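PDB 5WAB: putative beta-glucosidase, which probably hydrolyses terminal beta-glucosidic linkages as a family 3 glycoside hydrolase, and may also release arabinopyranose from ginsenosides. Local coordinates for residues L29-Y40 with M281-M292. Sequence-based numbering, arbitrary orientation.
Sequences LQGVEAKGIPGY and MVDLVNKTRSAM
The loop 29-40 folds back on itself, L29 N bonding to Y40 O, and lies against helix 271-292 most closely where the CA atoms of I37 and V285 are 6.8 Å apart. V285 is the hub: its CG1 meets P38 CD and Y40 CE2, each at 3.7 Å, while CG2 packs on I37 CG2. Toward the N-terminal end of 281-292, the two methyls of L29 divide between L284 CD2 and M281 CE, and I37 CD1 reaches V282 CG2. The Y40 ring is covered on one face by M292, whose CG sits 3.7 Å above the ring centroid in a CH-pi contact, with SD farther out. R289, extended first (CG anti to the backbone N, chi1 -176°) and then bent at chi3, brings NH2 (3.0 Å) and NH1 (3.3 Å) end-on to G36 O, while NE and NH2 hold N286 OD1; both oxygens lie in the guanidinium plane, limiting its rotation. A leucine in its place would probably leave G36 O and N286 OD1 without these donors and the loop less firmly tied. The loop entering the barrel's first strand thus packs on helix 271-292, whose T288 and M292 also reach strand 102-106, in the TIM-barrel-like N-terminal domain of family 3 glycoside hydrolases.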
ATOM      1  N   LEU A  29     -10.640 -14.365 -19.483  1.00 24.37           N
ATOM      2  CA  LEU A  29     -11.242 -15.522 -18.853  1.00 24.96           C
ATOM      3  C   LEU A  29     -11.629 -16.542 -19.928  1.00 24.37           C
ATOM      4  O   LEU A  29     -11.638 -16.247 -21.127  1.00 23.95           O
ATOM      5  CB  LEU A  29     -12.465 -15.097 -18.042  1.00 25.29           C
ATOM      6  CG  LEU A  29     -12.273 -13.984 -17.007  1.00 24.05           C
ATOM      7  CD1 LEU A  29     -13.616 -13.580 -16.407  1.00 23.80           C
ATOM      8  CD2 LEU A  29     -11.307 -14.401 -15.913  1.00 23.41           C
ATOM      9  N   GLN A  30     -11.929 -17.765 -19.495  1.00 24.62           N
ATOM     10  CA  GLN A  30     -12.341 -18.785 -20.450  1.00 25.82           C
ATOM     11  C   GLN A  30     -13.736 -18.455 -20.957  1.00 25.31           C
ATOM     12  O   GLN A  30     -14.683 -18.349 -20.173  1.00 25.44           O
ATOM     13  CB  GLN A  30     -12.326 -20.173 -19.819  1.00 26.12           C
ATOM     14  CG  GLN A  30     -12.847 -21.267 -20.749  1.00 26.79           C
ATOM     15  CD  GLN A  30     -12.076 -21.360 -22.068  1.00 28.45           C
ATOM     16  OE1 GLN A  30     -10.850 -21.520 -22.081  1.00 28.23           O
ATOM     17  NE2 GLN A  30     -12.799 -21.275 -23.185  1.00 28.22           N
ATOM     18  N   GLY A  31     -13.862 -18.280 -22.261  1.00 25.55           N
ATOM     19  CA  GLY A  31     -15.163 -18.032 -22.833  1.00 25.62           C
ATOM     20  C   GLY A  31     -15.870 -19.298 -23.263  1.00 25.29           C
ATOM     21  O   GLY A  31     -15.354 -20.057 -24.089  1.00 24.82           O
ATOM     22  N   VAL A  32     -17.035 -19.553 -22.671  1.00 25.63           N
ATOM     23  CA  VAL A  32     -17.950 -20.574 -23.162  1.00 25.64           C
ATOM     24  C   VAL A  32     -19.118 -19.802 -23.761  1.00 29.35           C
ATOM     25  O   VAL A  32     -20.222 -19.783 -23.202  1.00 28.89           O
ATOM     26  CB  VAL A  32     -18.400 -21.530 -22.041  1.00 23.98           C
ATOM     27  CG1 VAL A  32     -19.074 -22.769 -22.625  1.00 25.26           C
ATOM     28  CG2 VAL A  32     -17.228 -21.914 -21.152  1.00 23.64           C
ATOM     29  N   GLU A  33     -18.862 -19.121 -24.886  1.00 32.41           N
ATOM     30  CA  GLU A  33     -19.869 -18.248 -25.481  1.00 34.24           C
ATOM     31  C   GLU A  33     -21.106 -19.019 -25.922  1.00 33.17           C
ATOM     32  O   GLU A  33     -22.198 -18.444 -25.992  1.00 34.90           O
ATOM     33  CB  GLU A  33     -19.278 -17.473 -26.657  1.00 39.13           C
ATOM     34  CG  GLU A  33     -18.459 -16.245 -26.268  1.00 42.15           C
ATOM     35  CD  GLU A  33     -16.999 -16.572 -25.999  1.00 46.08           C
ATOM     36  OE1 GLU A  33     -16.624 -17.763 -26.106  1.00 46.40           O
ATOM     37  OE2 GLU A  33     -16.225 -15.639 -25.684  1.00 47.01           O
ATOM     38  N   ALA A  34     -20.965 -20.313 -26.222  1.00 30.92           N
ATOM     39  CA  ALA A  34     -22.113 -21.102 -26.656  1.00 28.88           C
ATOM     40  C   ALA A  34     -23.155 -21.253 -25.557  1.00 26.49           C
ATOM     41  O   ALA A  34     -24.309 -21.578 -25.852  1.00 25.47           O
ATOM     42  CB  ALA A  34     -21.660 -22.483 -27.125  1.00 29.84           C
ATOM     43  N   LYS A  35     -22.777 -21.030 -24.303  1.00 24.63           N
ATOM     44  CA  LYS A  35     -23.693 -21.195 -23.188  1.00 23.22           C
ATOM     45  C   LYS A  35     -23.766 -19.920 -22.361  1.00 23.30           C
ATOM     46  O   LYS A  35     -24.076 -19.959 -21.167  1.00 23.09           O
ATOM     47  CB  LYS A  35     -23.303 -22.402 -22.340  1.00 22.51           C
ATOM     48  CG  LYS A  35     -23.387 -23.691 -23.144  1.00 21.94           C
ATOM     49  CD  LYS A  35     -23.270 -24.924 -22.283  1.00 25.19           C
ATOM     50  CE  LYS A  35     -23.535 -26.163 -23.096  1.00 25.92           C
ATOM     51  NZ  LYS A  35     -23.426 -27.377 -22.253  1.00 27.90           N
ATOM     52  N   GLY A  36     -23.480 -18.785 -22.996  1.00 24.00           N
ATOM     53  CA  GLY A  36     -23.672 -17.491 -22.374  1.00 24.36           C
ATOM     54  C   GLY A  36     -22.645 -17.086 -21.349  1.00 24.33           C
ATOM     55  O   GLY A  36     -22.959 -16.295 -20.453  1.00 24.68           O
ATOM     56  N   ILE A  37     -21.428 -17.601 -21.446  1.00 24.15           N
ATOM     57  CA  ILE A  37     -20.346 -17.239 -20.543  1.00 24.89           C
ATOM     58  C   ILE A  37     -19.245 -16.581 -21.365  1.00 23.18           C
ATOM     59  O   ILE A  37     -18.391 -17.262 -21.937  1.00 23.74           O
ATOM     60  CB  ILE A  37     -19.817 -18.462 -19.777  1.00 27.38           C
ATOM     61  CG1 ILE A  37     -20.959 -19.144 -19.026  1.00 26.23           C
ATOM     62  CG2 ILE A  37     -18.729 -18.036 -18.801  1.00 31.31           C
ATOM     63  CD1 ILE A  37     -20.513 -20.342 -18.228  1.00 27.46           C
ATOM     64  N   PRO A  38     -19.229 -15.255 -21.443  1.00 21.97           N
ATOM     65  CA  PRO A  38     -18.200 -14.578 -22.240  1.00 22.14           C
ATOM     66  C   PRO A  38     -16.849 -14.598 -21.548  1.00 22.02           C
ATOM     67  O   PRO A  38     -16.749 -14.601 -20.319  1.00 21.54           O
ATOM     68  CB  PRO A  38     -18.732 -13.147 -22.371  1.00 21.36           C
ATOM     69  CG  PRO A  38     -20.213 -13.256 -22.075  1.00 23.24           C
ATOM     70  CD  PRO A  38     -20.322 -14.347 -21.059  1.00 22.14           C
ATOM     71  N   GLY A  39     -15.796 -14.625 -22.360  1.00 22.92           N
ATOM     72  CA  GLY A  39     -14.450 -14.586 -21.829  1.00 23.40           C
ATOM     73  C   GLY A  39     -13.950 -13.161 -21.715  1.00 24.10           C
ATOM     74  O   GLY A  39     -13.190 -12.691 -22.565  1.00 25.20           O
ATOM     75  N   TYR A  40     -14.383 -12.467 -20.667  1.00 23.29           N
ATOM     76  CA  TYR A  40     -14.052 -11.062 -20.482  1.00 23.61           C
ATOM     77  C   TYR A  40     -12.550 -10.874 -20.289  1.00 25.34           C
ATOM     78  O   TYR A  40     -11.839 -11.762 -19.814  1.00 25.14           O
ATOM     79  CB  TYR A  40     -14.795 -10.497 -19.273  1.00 23.45           C
ATOM     80  CG  TYR A  40     -16.305 -10.438 -19.411  1.00 22.73           C
ATOM     81  CD1 TYR A  40     -16.900 -10.009 -20.589  1.00 22.54           C
ATOM     82  CD2 TYR A  40     -17.132 -10.802 -18.350  1.00 20.52           C
ATOM     83  CE1 TYR A  40     -18.272  -9.943 -20.711  1.00 21.69           C
ATOM     84  CE2 TYR A  40     -18.505 -10.740 -18.463  1.00 22.11           C
ATOM     85  CZ  TYR A  40     -19.071 -10.310 -19.649  1.00 22.36           C
ATOM     86  OH  TYR A  40     -20.439 -10.249 -19.780  1.00 22.08           O
ATOM     87  N   MET A 281     -16.248 -19.118 -11.173  1.00 20.48           N
ATOM     88  CA  MET A 281     -15.896 -18.427 -12.408  1.00 19.81           C
ATOM     89  C   MET A 281     -17.139 -17.984 -13.165  1.00 20.81           C
ATOM     90  O   MET A 281     -17.110 -16.947 -13.840  1.00 20.17           O
ATOM     91  CB  MET A 281     -15.026 -19.325 -13.283  1.00 19.15           C
ATOM     92  CG  MET A 281     -13.676 -19.653 -12.670  1.00 20.30           C
ATOM     93  SD  MET A 281     -12.827 -18.213 -11.983  1.00 20.20           S
ATOM     94  CE  MET A 281     -12.675 -17.160 -13.432  1.00 20.92           C
ATOM     95  N   VAL A 282     -18.225 -18.762 -13.077  1.00 20.73           N
ATOM     96  CA  VAL A 282     -19.501 -18.332 -13.641  1.00 21.43           C
ATOM     97  C   VAL A 282     -20.037 -17.130 -12.874  1.00 22.35           C
ATOM     98  O   VAL A 282     -20.518 -16.161 -13.472  1.00 25.49           O
ATOM     99  CB  VAL A 282     -20.512 -19.495 -13.642  1.00 22.98           C
ATOM    100  CG1 VAL A 282     -21.855 -19.031 -14.181  1.00 23.46           C
ATOM    101  CG2 VAL A 282     -19.991 -20.657 -14.463  1.00 23.30           C
ATOM    102  N   ASP A 283     -19.946 -17.166 -11.540  1.00 22.72           N
ATOM    103  CA  ASP A 283     -20.420 -16.048 -10.726  1.00 23.84           C
ATOM    104  C   ASP A 283     -19.653 -14.770 -11.028  1.00 23.96           C
ATOM    105  O   ASP A 283     -20.230 -13.677 -11.015  1.00 24.70           O
ATOM    106  CB  ASP A 283     -20.299 -16.381  -9.237  1.00 23.68           C
ATOM    107  CG  ASP A 283     -21.266 -17.454  -8.795  1.00 24.36           C
ATOM    108  OD1 ASP A 283     -22.330 -17.594  -9.426  1.00 26.46           O
ATOM    109  OD2 ASP A 283     -20.961 -18.158  -7.812  1.00 25.48           O
ATOM    110  N   LEU A 284     -18.348 -14.885 -11.292  1.00 22.08           N
ATOM    111  CA  LEU A 284     -17.558 -13.712 -11.654  1.00 19.58           C
ATOM    112  C   LEU A 284     -18.085 -13.072 -12.932  1.00 18.89           C
ATOM    113  O   LEU A 284     -18.221 -11.848 -13.019  1.00 20.73           O
ATOM    114  CB  LEU A 284     -16.089 -14.088 -11.812  1.00 18.86           C
ATOM    115  CG  LEU A 284     -15.214 -12.926 -12.281  1.00 17.43           C
ATOM    116  CD1 LEU A 284     -15.270 -11.774 -11.285  1.00 17.70           C
ATOM    117  CD2 LEU A 284     -13.797 -13.395 -12.503  1.00 14.48           C
ATOM    118  N   VAL A 285     -18.368 -13.889 -13.946  1.00 19.76           N
ATOM    119  CA  VAL A 285     -18.929 -13.360 -15.186  1.00 19.18           C
ATOM    120  C   VAL A 285     -20.263 -12.678 -14.916  1.00 19.56           C
ATOM    121  O   VAL A 285     -20.527 -11.579 -15.418  1.00 20.81           O
ATOM    122  CB  VAL A 285     -19.056 -14.480 -16.236  1.00 19.02           C
ATOM    123  CG1 VAL A 285     -19.920 -14.029 -17.403  1.00 17.12           C
ATOM    124  CG2 VAL A 285     -17.673 -14.885 -16.744  1.00 16.38           C
ATOM    125  N   ASN A 286     -21.111 -13.299 -14.090  1.00 19.21           N
ATOM    126  CA  ASN A 286     -22.413 -12.706 -13.793  1.00 20.49           C
ATOM    127  C   ASN A 286     -22.271 -11.417 -12.987  1.00 23.18           C
ATOM    128  O   ASN A 286     -23.055 -10.478 -13.171  1.00 21.98           O
ATOM    129  CB  ASN A 286     -23.297 -13.723 -13.073  1.00 19.38           C
ATOM    130  CG  ASN A 286     -23.751 -14.852 -13.996  1.00 19.47           C
ATOM    131  OD1 ASN A 286     -23.904 -14.651 -15.200  1.00 20.21           O
ATOM    132  ND2 ASN A 286     -23.958 -16.040 -13.439  1.00 18.50           N
ATOM    133  N   LYS A 287     -21.288 -11.353 -12.078  1.00 24.21           N
ATOM    134  CA  LYS A 287     -21.068 -10.127 -11.314  1.00 23.92           C
ATOM    135  C   LYS A 287     -20.625  -8.975 -12.209  1.00 25.16           C
ATOM    136  O   LYS A 287     -20.979  -7.818 -11.950  1.00 25.78           O
ATOM    137  CB  LYS A 287     -20.022 -10.360 -10.221  1.00 24.24           C
ATOM    138  CG  LYS A 287     -20.491 -11.219  -9.062  1.00 25.83           C
ATOM    139  CD  LYS A 287     -19.372 -11.426  -8.053  1.00 25.86           C
ATOM    140  CE  LYS A 287     -19.791 -12.397  -6.955  1.00 26.53           C
ATOM    141  NZ  LYS A 287     -18.693 -12.641  -5.966  1.00 27.63           N
ATOM    142  N   THR A 288     -19.870  -9.269 -13.266  1.00 24.69           N
ATOM    143  CA  THR A 288     -19.325  -8.250 -14.150  1.00 23.70           C
ATOM    144  C   THR A 288     -20.124  -8.089 -15.434  1.00 24.37           C
ATOM    145  O   THR A 288     -19.761  -7.254 -16.270  1.00 26.27           O
ATOM    146  CB  THR A 288     -17.876  -8.586 -14.495  1.00 23.06           C
ATOM    147  OG1 THR A 288     -17.842  -9.828 -15.203  1.00 22.85           O
ATOM    148  CG2 THR A 288     -17.057  -8.727 -13.224  1.00 22.77           C
ATOM    149  N   ARG A 289     -21.204  -8.857 -15.602  1.00 22.70           N
ATOM    150  CA  ARG A 289     -21.921  -8.895 -16.876  1.00 22.02           C
ATOM    151  C   ARG A 289     -22.542  -7.545 -17.209  1.00 22.20           C
ATOM    152  O   ARG A 289     -22.422  -7.054 -18.338  1.00 21.22           O
ATOM    153  CB  ARG A 289     -23.008  -9.974 -16.827  1.00 21.24           C
ATOM    154  CG  ARG A 289     -23.767 -10.168 -18.136  1.00 20.53           C
ATOM    155  CD  ARG A 289     -24.854 -11.235 -18.007  1.00 19.81           C
ATOM    156  NE  ARG A 289     -24.293 -12.519 -17.604  1.00 18.76           N
ATOM    157  CZ  ARG A 289     -23.853 -13.444 -18.452  1.00 20.66           C
ATOM    158  NH1 ARG A 289     -23.911 -13.234 -19.758  1.00 22.15           N
ATOM    159  NH2 ARG A 289     -23.344 -14.578 -17.992  1.00 19.76           N
ATOM    160  N   SER A 290     -23.210  -6.929 -16.232  1.00 23.10           N
ATOM    161  CA  SER A 290     -23.906  -5.672 -16.486  1.00 24.94           C
ATOM    162  C   SER A 290     -22.948  -4.599 -16.987  1.00 25.06           C
ATOM    163  O   SER A 290     -23.223  -3.924 -17.985  1.00 25.41           O
ATOM    164  CB  SER A 290     -24.634  -5.212 -15.224  1.00 25.10           C
ATOM    165  OG  SER A 290     -25.600  -4.225 -15.539  1.00 27.28           O
ATOM    166  N   ALA A 291     -21.820  -4.413 -16.297  1.00 24.84           N
ATOM    167  CA  ALA A 291     -20.885  -3.370 -16.707  1.00 25.52           C
ATOM    168  C   ALA A 291     -20.304  -3.640 -18.090  1.00 25.32           C
ATOM    169  O   ALA A 291     -20.023  -2.697 -18.836  1.00 27.83           O
ATOM    170  CB  ALA A 291     -19.766  -3.226 -15.676  1.00 26.31           C
ATOM    171  N   MET A 292     -20.143  -4.910 -18.464  1.00 23.37           N
ATOM    172  CA  MET A 292     -19.607  -5.231 -19.781  1.00 24.33           C
ATOM    173  C   MET A 292     -20.670  -5.215 -20.872  1.00 26.30           C
ATOM    174  O   MET A 292     -20.328  -5.345 -22.053  1.00 25.62           O
ATOM    175  CB  MET A 292     -18.917  -6.599 -19.766  1.00 22.81           C
ATOM    176  CG  MET A 292     -17.726  -6.724 -18.815  1.00 21.87           C
ATOM    177  SD  MET A 292     -16.334  -5.644 -19.193  1.00 23.87           S
ATOM    178  CE  MET A 292     -16.570  -4.304 -18.021  1.00 22.78           C
TER